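Local atomic coordinates of cysteine protease-like VirA (Shigella flexneri, PDB entry 3EB8), a protein that acts as a secreted virulence effector of the EspG/VirA family, promoting bacterial entry into epithelial cells and spreading within and between them, its protease activity being disputed. Residues 70-73 and 74-78; 38-42 and 43-47. All coordinates share one frame; numbering follows the deposited sequence.

Interaction 1: residues 70-73 and 74-78; sequences LSSK and EYNNL
Glu74 has its CG anti to its own carbonyl carbon (chi1 -41°) and runs extended beyond it, which carries the carboxylate back toward the helix's N-terminal end, alongside Ser71. There Glu74 OE2 accepts a hydrogen bond from Ser71 N at 3.1 Å. The N-H points fairly straight at it, but the donor arrives from above the carboxylate, 58° out of its plane. The return bond runs from Glu74 N to Ser71 OG at 3.3 Å. Ser71 OG sits too near the glutamate chain in the model for its place to be certain, yet the reciprocal pair is that of a capping box, with Ser71 as N-cap of helix 72-81.

Leu70 lies just ahead of the cap, its CB directed toward the helix. Its CD1 reaches past the first turn to lie 4.0 Å from Tyr75 CB and 3.6 Å from Leu78 CD1, the two leucine side chains crossing at about a right angle. The Leu70-Tyr75 pair joins the residue before the cap to the fourth residue after it, the positions of a hydrophobic staple. Leu70 also touches Cys55 and Val57 of strand 54-61, and Tyr75 touches Cys55, so the same side chains join the helix start to the sheet.

The backbone then takes up its regular pattern: Tyr75 N donates to Ser71 O at 3.0 Å, Asn76 N to Ser72 O at 3.1 Å and Asn77 N to Lys73 O at 2.9 Å.

The N-H of Ser71, at the N-cap, is thus taken up by a side-chain carboxylate, and that of Glu74 probably by the serine hydroxyl. A carboxylate held at the positive end of the helix dipole is probably stabilised in its ionised form, and its charge in turn should help to hold the first turn together.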
# COMPACT_ATOMS: atom_id res chain seq x y z
N LEU A 70 27.18 1.69 -7.00
CA LEU A 70 26.75 2.96 -6.40
C LEU A 70 27.30 3.12 -4.98
O LEU A 70 27.34 2.16 -4.21
CB LEU A 70 25.23 3.04 -6.33
CG LEU A 70 24.37 2.66 -7.54
CD1 LEU A 70 22.92 2.91 -7.21
CD2 LEU A 70 24.76 3.44 -8.78
N SER A 71 27.71 4.34 -4.64
CA SER A 71 28.02 4.67 -3.25
C SER A 71 26.71 4.68 -2.46
O SER A 71 25.63 4.69 -3.06
CB SER A 71 28.66 6.06 -3.15
OG SER A 71 27.71 7.05 -3.51
N SER A 72 26.80 4.69 -1.14
CA SER A 72 25.59 4.64 -0.32
C SER A 72 24.68 5.83 -0.65
O SER A 72 23.45 5.72 -0.59
CB SER A 72 25.92 4.62 1.17
OG SER A 72 25.64 5.88 1.76
N LYS A 73 25.29 6.96 -1.01
CA LYS A 73 24.52 8.15 -1.34
C LYS A 73 23.76 7.98 -2.64
O LYS A 73 22.55 8.22 -2.71
CB LYS A 73 25.45 9.37 -1.44
CG LYS A 73 24.80 10.61 -2.01
CD LYS A 73 25.74 11.81 -1.89
CE LYS A 73 25.17 13.05 -2.58
NZ LYS A 73 26.11 14.20 -2.57
N GLU A 74 24.47 7.56 -3.68
CA GLU A 74 23.86 7.41 -5.00
C GLU A 74 22.75 6.36 -4.97
O GLU A 74 21.80 6.41 -5.74
CB GLU A 74 24.95 7.03 -6.01
CG GLU A 74 26.24 7.81 -5.80
CD GLU A 74 27.37 7.35 -6.70
OE1 GLU A 74 28.24 8.19 -7.02
OE2 GLU A 74 27.38 6.15 -7.09
N TYR A 75 22.89 5.41 -4.06
CA TYR A 75 21.94 4.32 -3.95
C TYR A 75 20.68 4.79 -3.24
O TYR A 75 19.57 4.35 -3.55
CB TYR A 75 22.58 3.15 -3.19
CG TYR A 75 21.62 2.04 -2.82
CD1 TYR A 75 20.72 1.53 -3.74
CD2 TYR A 75 21.62 1.50 -1.54
CE1 TYR A 75 19.84 0.52 -3.40
CE2 TYR A 75 20.75 0.48 -1.19
CZ TYR A 75 19.87 0.00 -2.12
OH TYR A 75 19.01 -1.00 -1.77
N ASN A 76 20.85 5.68 -2.27
CA ASN A 76 19.69 6.20 -1.55
C ASN A 76 18.94 7.18 -2.44
O ASN A 76 17.72 7.28 -2.39
CB ASN A 76 20.11 6.83 -0.21
CG ASN A 76 20.40 5.79 0.85
OD1 ASN A 76 19.53 5.02 1.25
ND2 ASN A 76 21.65 5.77 1.31
N ASN A 77 19.69 7.86 -3.28
CA ASN A 77 19.09 8.70 -4.31
C ASN A 77 18.25 7.83 -5.25
O ASN A 77 17.11 8.16 -5.60
CB ASN A 77 20.20 9.41 -5.08
CG ASN A 77 19.68 10.54 -5.94
OD1 ASN A 77 19.46 10.38 -7.14
ND2 ASN A 77 19.48 11.70 -5.32
N LEU A 78 18.81 6.69 -5.65
CA LEU A 78 18.11 5.75 -6.52
C LEU A 78 16.84 5.25 -5.85
O LEU A 78 15.80 5.18 -6.47
CB LEU A 78 19.01 4.57 -6.88
CG LEU A 78 18.44 3.50 -7.81
CD1 LEU A 78 19.55 2.74 -8.52
CD2 LEU A 78 17.58 2.54 -7.06

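Interaction 2: residues 38-42 and 43-47; sequences HANID and GISIR
Arg47 lies across from His38 at a non-hydrogen-bonded pair of the hairpin, and its side chain folds back over the strands. From CB the chain runs through CG and bends there (chi2 -61°), which brings Arg47 CD to 3.7 Å from His38 CB. Next along, Arg47 NE donates to Ser45 OG at 2.8 Å, nearly straight at 168°, the hydroxyl lying at the edge of the guanidinium and in its plane. At the tip, NH1 makes a salt bridge with Glu35, earlier on strand 35-41, while the ring of His38 turns away to bond Ser26 through ND1.

Ala39 and Ile46 lie on the opposite face, with Ala39 CB 4.4 Å from Ile46 CD1. Their backbones pair both ways, Ala39 N to Ile46 O at 2.9 Å and Ile46 N to Ala39 O at 2.8 Å. Closer to the bend, Ile41 and Ile44 repeat the pair of hydrogen bonds, Ile44 N reaching Ile41 O at 2.9 Å.

Asp42 and Gly43 make the bend itself, both with positive phi; at Gly43 it is 106°. This is a type I' turn closing a tight two-residue beta hairpin of antiparallel strands.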
# COMPACT_ATOMS: atom_id res chain seq x y z
N HIS A 38 14.29 -4.64 -12.38
CA HIS A 38 14.67 -4.59 -13.78
C HIS A 38 13.78 -3.64 -14.56
O HIS A 38 12.64 -3.39 -14.19
CB HIS A 38 14.53 -5.96 -14.43
CG HIS A 38 13.12 -6.43 -14.50
ND1 HIS A 38 12.53 -7.18 -13.51
CD2 HIS A 38 12.16 -6.22 -15.43
CE1 HIS A 38 11.28 -7.43 -13.84
NE2 HIS A 38 11.03 -6.86 -15.00
N ALA A 39 14.32 -3.11 -15.64
CA ALA A 39 13.55 -2.30 -16.57
C ALA A 39 13.95 -2.72 -17.97
O ALA A 39 15.12 -2.80 -18.30
CB ALA A 39 13.82 -0.83 -16.35
N ASN A 40 12.95 -3.02 -18.78
CA ASN A 40 13.21 -3.42 -20.15
C ASN A 40 12.56 -2.38 -21.02
O ASN A 40 11.33 -2.31 -21.12
CB ASN A 40 12.65 -4.82 -20.43
CG ASN A 40 13.19 -5.87 -19.46
OD1 ASN A 40 14.36 -5.83 -19.09
ND2 ASN A 40 12.34 -6.82 -19.05
N ILE A 41 13.39 -1.55 -21.63
CA ILE A 41 12.92 -0.51 -22.53
C ILE A 41 13.45 -0.69 -23.95
O ILE A 41 14.61 -0.43 -24.23
CB ILE A 41 13.23 0.89 -21.98
CG1 ILE A 41 12.43 1.10 -20.67
CG2 ILE A 41 12.91 1.97 -23.04
CD1 ILE A 41 13.13 1.95 -19.64
N ASP A 42 12.57 -1.18 -24.81
CA ASP A 42 12.79 -1.20 -26.25
C ASP A 42 14.17 -1.68 -26.66
O ASP A 42 14.87 -1.01 -27.41
CB ASP A 42 12.51 0.19 -26.83
CG ASP A 42 11.25 0.82 -26.24
OD1 ASP A 42 10.27 0.08 -25.97
OD2 ASP A 42 11.23 2.05 -26.04
N GLY A 43 14.55 -2.86 -26.17
CA GLY A 43 15.80 -3.48 -26.57
C GLY A 43 16.86 -3.41 -25.49
O GLY A 43 17.79 -4.21 -25.43
N ILE A 44 16.71 -2.42 -24.62
CA ILE A 44 17.64 -2.24 -23.52
C ILE A 44 17.06 -2.77 -22.22
O ILE A 44 15.85 -2.88 -22.04
CB ILE A 44 18.03 -0.77 -23.38
CG1 ILE A 44 18.85 -0.35 -24.59
CG2 ILE A 44 18.80 -0.54 -22.09
CD1 ILE A 44 19.69 0.85 -24.35
N SER A 45 17.95 -3.13 -21.30
CA SER A 45 17.52 -3.66 -20.03
C SER A 45 18.44 -3.14 -18.95
O SER A 45 19.65 -3.12 -19.11
CB SER A 45 17.57 -5.18 -20.05
OG SER A 45 17.06 -5.70 -18.84
N ILE A 46 17.85 -2.70 -17.85
CA ILE A 46 18.63 -2.27 -16.70
C ILE A 46 18.31 -3.21 -15.55
O ILE A 46 17.14 -3.50 -15.29
CB ILE A 46 18.34 -0.80 -16.32
CG1 ILE A 46 18.62 0.12 -17.49
CG2 ILE A 46 19.21 -0.37 -15.17
CD1 ILE A 46 17.47 0.27 -18.46
N ARG A 47 19.34 -3.71 -14.89
CA ARG A 47 19.14 -4.57 -13.74
C ARG A 47 19.77 -3.93 -12.53
O ARG A 47 20.90 -3.44 -12.58
CB ARG A 47 19.77 -5.94 -13.98
CG ARG A 47 19.43 -6.54 -15.32
CD ARG A 47 17.94 -6.76 -15.48
NE ARG A 47 17.66 -7.44 -16.74
CZ ARG A 47 17.83 -8.74 -16.94
NH1 ARG A 47 18.26 -9.51 -15.95
NH2 ARG A 47 17.56 -9.27 -18.13

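In the fold
From the N terminus, interaction 2 comes first: residues 38-47 close the two-residue turn of the hairpin between strands 35-41 and 44-51. The chain goes out along strand 44-51, comes back on 54-61 and turns again into 66-69, the last strand of the five-stranded antiparallel sheet. Interaction 1 follows and closes no long loop, only the first turn of helix 72-81. The two contacts are therefore in series, neither nested nor crossed. Their centres lie about 20 Å apart and their nearest atoms about 7 Å, without touching. Strand 54-61 is what they share: Ile46 and Leu70 both touch Val57. Interaction 2 thus joins two neighbouring strands, and interaction 1 makes the passage from the sheet's edge strand into the helix.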